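Local coordinates for protein probable exosome complex exonuclease 2 (Methanothermobacter thermautotrophicus, PDB 2WNR) that probably acts as a non-catalytic subunit of the archaeal RNA-degrading exosome and contributes to structuring the active site of its partner Rrp41, at residues 65-70 with 134-139. Residues are numbered along the deposited sequence; the frame is centred on the assembly and turned at random.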
ATOM      1  N   LYS A  65     -18.424  -8.672  14.294  1.00 23.91           N
ATOM      2  CA  LYS A  65     -17.561  -9.849  14.386  1.00 23.75           C
ATOM      3  C   LYS A  65     -16.591  -9.711  15.550  1.00 22.61           C
ATOM      4  O   LYS A  65     -15.627  -8.952  15.463  1.00 21.68           O
ATOM      5  CB  LYS A  65     -16.787 -10.065  13.077  1.00 24.16           C
ATOM      6  CG  LYS A  65     -17.654 -10.400  11.858  1.00 25.15           C
ATOM      7  CD  LYS A  65     -18.366 -11.746  11.989  1.00 22.30           C
ATOM      8  CE  LYS A  65     -17.426 -12.928  11.780  1.00 20.99           C
ATOM      9  NZ  LYS A  65     -18.174 -14.223  11.811  1.00 22.60           N
ATOM     10  N   PRO A  66     -16.857 -10.436  16.653  1.00 22.24           N
ATOM     11  CA  PRO A  66     -16.030 -10.427  17.849  1.00 22.83           C
ATOM     12  C   PRO A  66     -14.763 -11.246  17.666  1.00 22.88           C
ATOM     13  O   PRO A  66     -14.769 -12.281  16.997  1.00 22.73           O
ATOM     14  CB  PRO A  66     -16.919 -11.105  18.879  1.00 23.22           C
ATOM     15  CG  PRO A  66     -17.744 -12.025  18.082  1.00 23.75           C
ATOM     16  CD  PRO A  66     -18.052 -11.273  16.838  1.00 23.15           C
ATOM     17  N   GLN A  67     -13.687 -10.782  18.277  1.00 23.24           N
ATOM     18  CA  GLN A  67     -12.395 -11.418  18.129  1.00 23.38           C
ATOM     19  C   GLN A  67     -11.554 -11.129  19.367  1.00 22.23           C
ATOM     20  O   GLN A  67     -11.768 -10.125  20.059  1.00 20.28           O
ATOM     21  CB  GLN A  67     -11.715 -10.866  16.887  1.00 23.40           C
ATOM     22  CG  GLN A  67     -10.562 -11.687  16.364  1.00 26.80           C
ATOM     23  CD  GLN A  67      -9.963 -11.062  15.133  1.00 28.20           C
ATOM     24  OE1 GLN A  67     -10.683 -10.703  14.197  1.00 31.63           O
ATOM     25  NE2 GLN A  67      -8.643 -10.914  15.126  1.00 31.14           N
ATOM     26  N   ILE A  68     -10.604 -12.008  19.655  1.00 23.20           N
ATOM     27  CA  ILE A  68      -9.785 -11.853  20.851  1.00 23.43           C
ATOM     28  C   ILE A  68      -8.381 -11.366  20.512  1.00 24.38           C
ATOM     29  O   ILE A  68      -7.724 -11.924  19.625  1.00 25.00           O
ATOM     30  CB  ILE A  68      -9.728 -13.161  21.661  1.00 21.88           C
ATOM     31  CG1 ILE A  68     -11.107 -13.448  22.258  1.00 23.03           C
ATOM     32  CG2 ILE A  68      -8.666 -13.073  22.761  1.00 22.04           C
ATOM     33  CD1 ILE A  68     -11.244 -14.804  22.929  1.00 26.70           C
ATOM     34  N   GLY A  69      -7.929 -10.327  21.218  1.00 23.86           N
ATOM     35  CA  GLY A  69      -6.554  -9.845  21.079  1.00 24.44           C
ATOM     36  C   GLY A  69      -6.071  -8.898  22.159  1.00 26.06           C
ATOM     37  O   GLY A  69      -6.721  -8.735  23.198  1.00 27.35           O
ATOM     38  N   GLU A  70      -4.907  -8.294  21.909  1.00 27.74           N
ATOM     39  CA  GLU A  70      -4.305  -7.279  22.784  1.00 28.25           C
ATOM     40  C   GLU A  70      -5.162  -6.014  22.882  1.00 29.02           C
ATOM     41  O   GLU A  70      -5.626  -5.497  21.854  1.00 25.93           O
ATOM     42  CB  GLU A  70      -2.908  -6.882  22.277  1.00 28.88           C
ATOM     43  CG  GLU A  70      -1.778  -7.870  22.570  1.00 30.20           C
ATOM     44  CD  GLU A  70      -0.483  -7.527  21.826  1.00 33.00           C
ATOM     45  OE1 GLU A  70      -0.544  -7.145  20.625  1.00 29.17           O
ATOM     46  OE2 GLU A  70       0.600  -7.660  22.438  1.00 27.37           O
ATOM     47  N   VAL A 134      -8.574  -9.236  25.359  1.00 22.16           N
ATOM     48  CA  VAL A 134      -9.919  -8.666  25.433  1.00 21.54           C
ATOM     49  C   VAL A 134     -10.718  -8.947  24.157  1.00 21.52           C
ATOM     50  O   VAL A 134     -10.157  -9.332  23.134  1.00 21.68           O
ATOM     51  CB  VAL A 134      -9.943  -7.120  25.709  1.00 22.86           C
ATOM     52  CG1 VAL A 134      -9.188  -6.733  26.983  1.00 23.54           C
ATOM     53  CG2 VAL A 134      -9.558  -6.283  24.483  1.00 20.21           C
ATOM     54  N   TRP A 135     -12.028  -8.733  24.223  1.00 20.59           N
ATOM     55  CA  TRP A 135     -12.888  -8.882  23.061  1.00 21.14           C
ATOM     56  C   TRP A 135     -12.778  -7.671  22.133  1.00 21.54           C
ATOM     57  O   TRP A 135     -12.939  -6.528  22.559  1.00 22.33           O
ATOM     58  CB  TRP A 135     -14.346  -9.101  23.475  1.00 20.71           C
ATOM     59  CG  TRP A 135     -14.704 -10.528  23.779  1.00 23.36           C
ATOM     60  CD1 TRP A 135     -15.123 -11.026  24.977  1.00 22.85           C
ATOM     61  CD2 TRP A 135     -14.692 -11.636  22.868  1.00 23.20           C
ATOM     62  NE1 TRP A 135     -15.368 -12.372  24.874  1.00 22.52           N
ATOM     63  CE2 TRP A 135     -15.114 -12.774  23.591  1.00 24.04           C
ATOM     64  CE3 TRP A 135     -14.369 -11.776  21.508  1.00 23.58           C
ATOM     65  CZ2 TRP A 135     -15.219 -14.041  23.008  1.00 23.24           C
ATOM     66  CZ3 TRP A 135     -14.470 -13.042  20.925  1.00 24.06           C
ATOM     67  CH2 TRP A 135     -14.890 -14.158  21.681  1.00 24.46           C
ATOM     68  N   MET A 136     -12.497  -7.934  20.865  1.00 20.47           N
ATOM     69  CA  MET A 136     -12.463  -6.873  19.866  1.00 21.15           C
ATOM     70  C   MET A 136     -13.680  -6.991  18.964  1.00 20.14           C
ATOM     71  O   MET A 136     -13.869  -8.007  18.282  1.00 20.14           O
ATOM     72  CB  MET A 136     -11.191  -6.955  19.033  1.00 22.08           C
ATOM     73  CG  MET A 136      -9.922  -6.733  19.829  1.00 24.48           C
ATOM     74  SD  MET A 136      -8.444  -6.742  18.804  1.00 30.74           S
ATOM     75  CE  MET A 136      -8.382  -8.457  18.254  1.00 28.19           C
ATOM     76  N   LEU A 137     -14.509  -5.955  18.983  1.00 19.14           N
ATOM     77  CA  LEU A 137     -15.729  -5.921  18.183  1.00 20.22           C
ATOM     78  C   LEU A 137     -15.489  -5.206  16.866  1.00 19.17           C
ATOM     79  O   LEU A 137     -15.350  -3.985  16.850  1.00 18.42           O
ATOM     80  CB  LEU A 137     -16.834  -5.202  18.953  1.00 20.52           C
ATOM     81  CG  LEU A 137     -17.819  -5.943  19.852  1.00 21.08           C
ATOM     82  CD1 LEU A 137     -17.249  -7.178  20.527  1.00 19.86           C
ATOM     83  CD2 LEU A 137     -18.356  -4.961  20.882  1.00 19.88           C
ATOM     84  N   PHE A 138     -15.430  -5.960  15.771  1.00 18.99           N
ATOM     85  CA  PHE A 138     -15.334  -5.352  14.436  1.00 20.34           C
ATOM     86  C   PHE A 138     -16.719  -4.991  13.930  1.00 19.73           C
ATOM     87  O   PHE A 138     -17.490  -5.853  13.524  1.00 19.97           O
ATOM     88  CB  PHE A 138     -14.645  -6.282  13.435  1.00 19.52           C
ATOM     89  CG  PHE A 138     -13.166  -6.428  13.652  1.00 21.78           C
ATOM     90  CD1 PHE A 138     -12.271  -5.567  13.023  1.00 18.60           C
ATOM     91  CD2 PHE A 138     -12.661  -7.426  14.482  1.00 21.69           C
ATOM     92  CE1 PHE A 138     -10.886  -5.697  13.222  1.00 17.25           C
ATOM     93  CE2 PHE A 138     -11.289  -7.561  14.677  1.00 21.51           C
ATOM     94  CZ  PHE A 138     -10.403  -6.688  14.040  1.00 23.20           C
ATOM     95  N   LEU A 139     -17.045  -3.712  13.987  1.00 21.31           N
ATOM     96  CA  LEU A 139     -18.266  -3.215  13.386  1.00 22.80           C
ATOM     97  C   LEU A 139     -17.983  -2.908  11.914  1.00 22.84           C
ATOM     98  O   LEU A 139     -17.202  -2.009  11.610  1.00 24.08           O
ATOM     99  CB  LEU A 139     -18.739  -1.967  14.125  1.00 22.79           C
ATOM    100  CG  LEU A 139     -19.470  -2.116  15.465  1.00 21.50           C
ATOM    101  CD1 LEU A 139     -18.956  -3.258  16.325  1.00 22.57           C
ATOM    102  CD2 LEU A 139     -19.375  -0.826  16.236  1.00 19.19           C
TER
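Ile68 lies over one face of the Trp135 indole. Its CG1 makes a CH-pi contact 3.7 Å from the centroid of the six-membered ring, 15° off the normal. Its CD1 continues over CH2 and CZ2. The backbone N of Gln67 meets the ring edge in plane, and Pro66 CB approaches CE3 obliquely at 3.7 Å. Trp135 CG stands beside its own backbone N (chi1 -85°), which carries the indole across to the 65-69 strand. With an alanine at Trp135, Ile68 and Pro66 would probably lose the apolar surface they share. On the other sheet face, Lys65 O and Gln67 CB lie at the edge of the Phe138 ring. Gln67 OE1 comes up obliquely to Phe138 CE2, at 3.2 Å, with the amide and ring planes 27° apart. Met136 bends at its end to set CE against Gly69 N. The strands pair antiparallel, with two backbone bonds each for Lys65–Phe138 and Gly69–Val134. The Lys65 amine pairs with Glu48 and bonds to the backbone of a neighbouring chain of another protein. Strands 58-69 and 133-145 are neighbours in the mixed sheet of this RNase PH-family domain. Strand 80-87 flanks 133-145, while Ile167, Pro168 and Ala170 of strand 166-173 pack against Trp135.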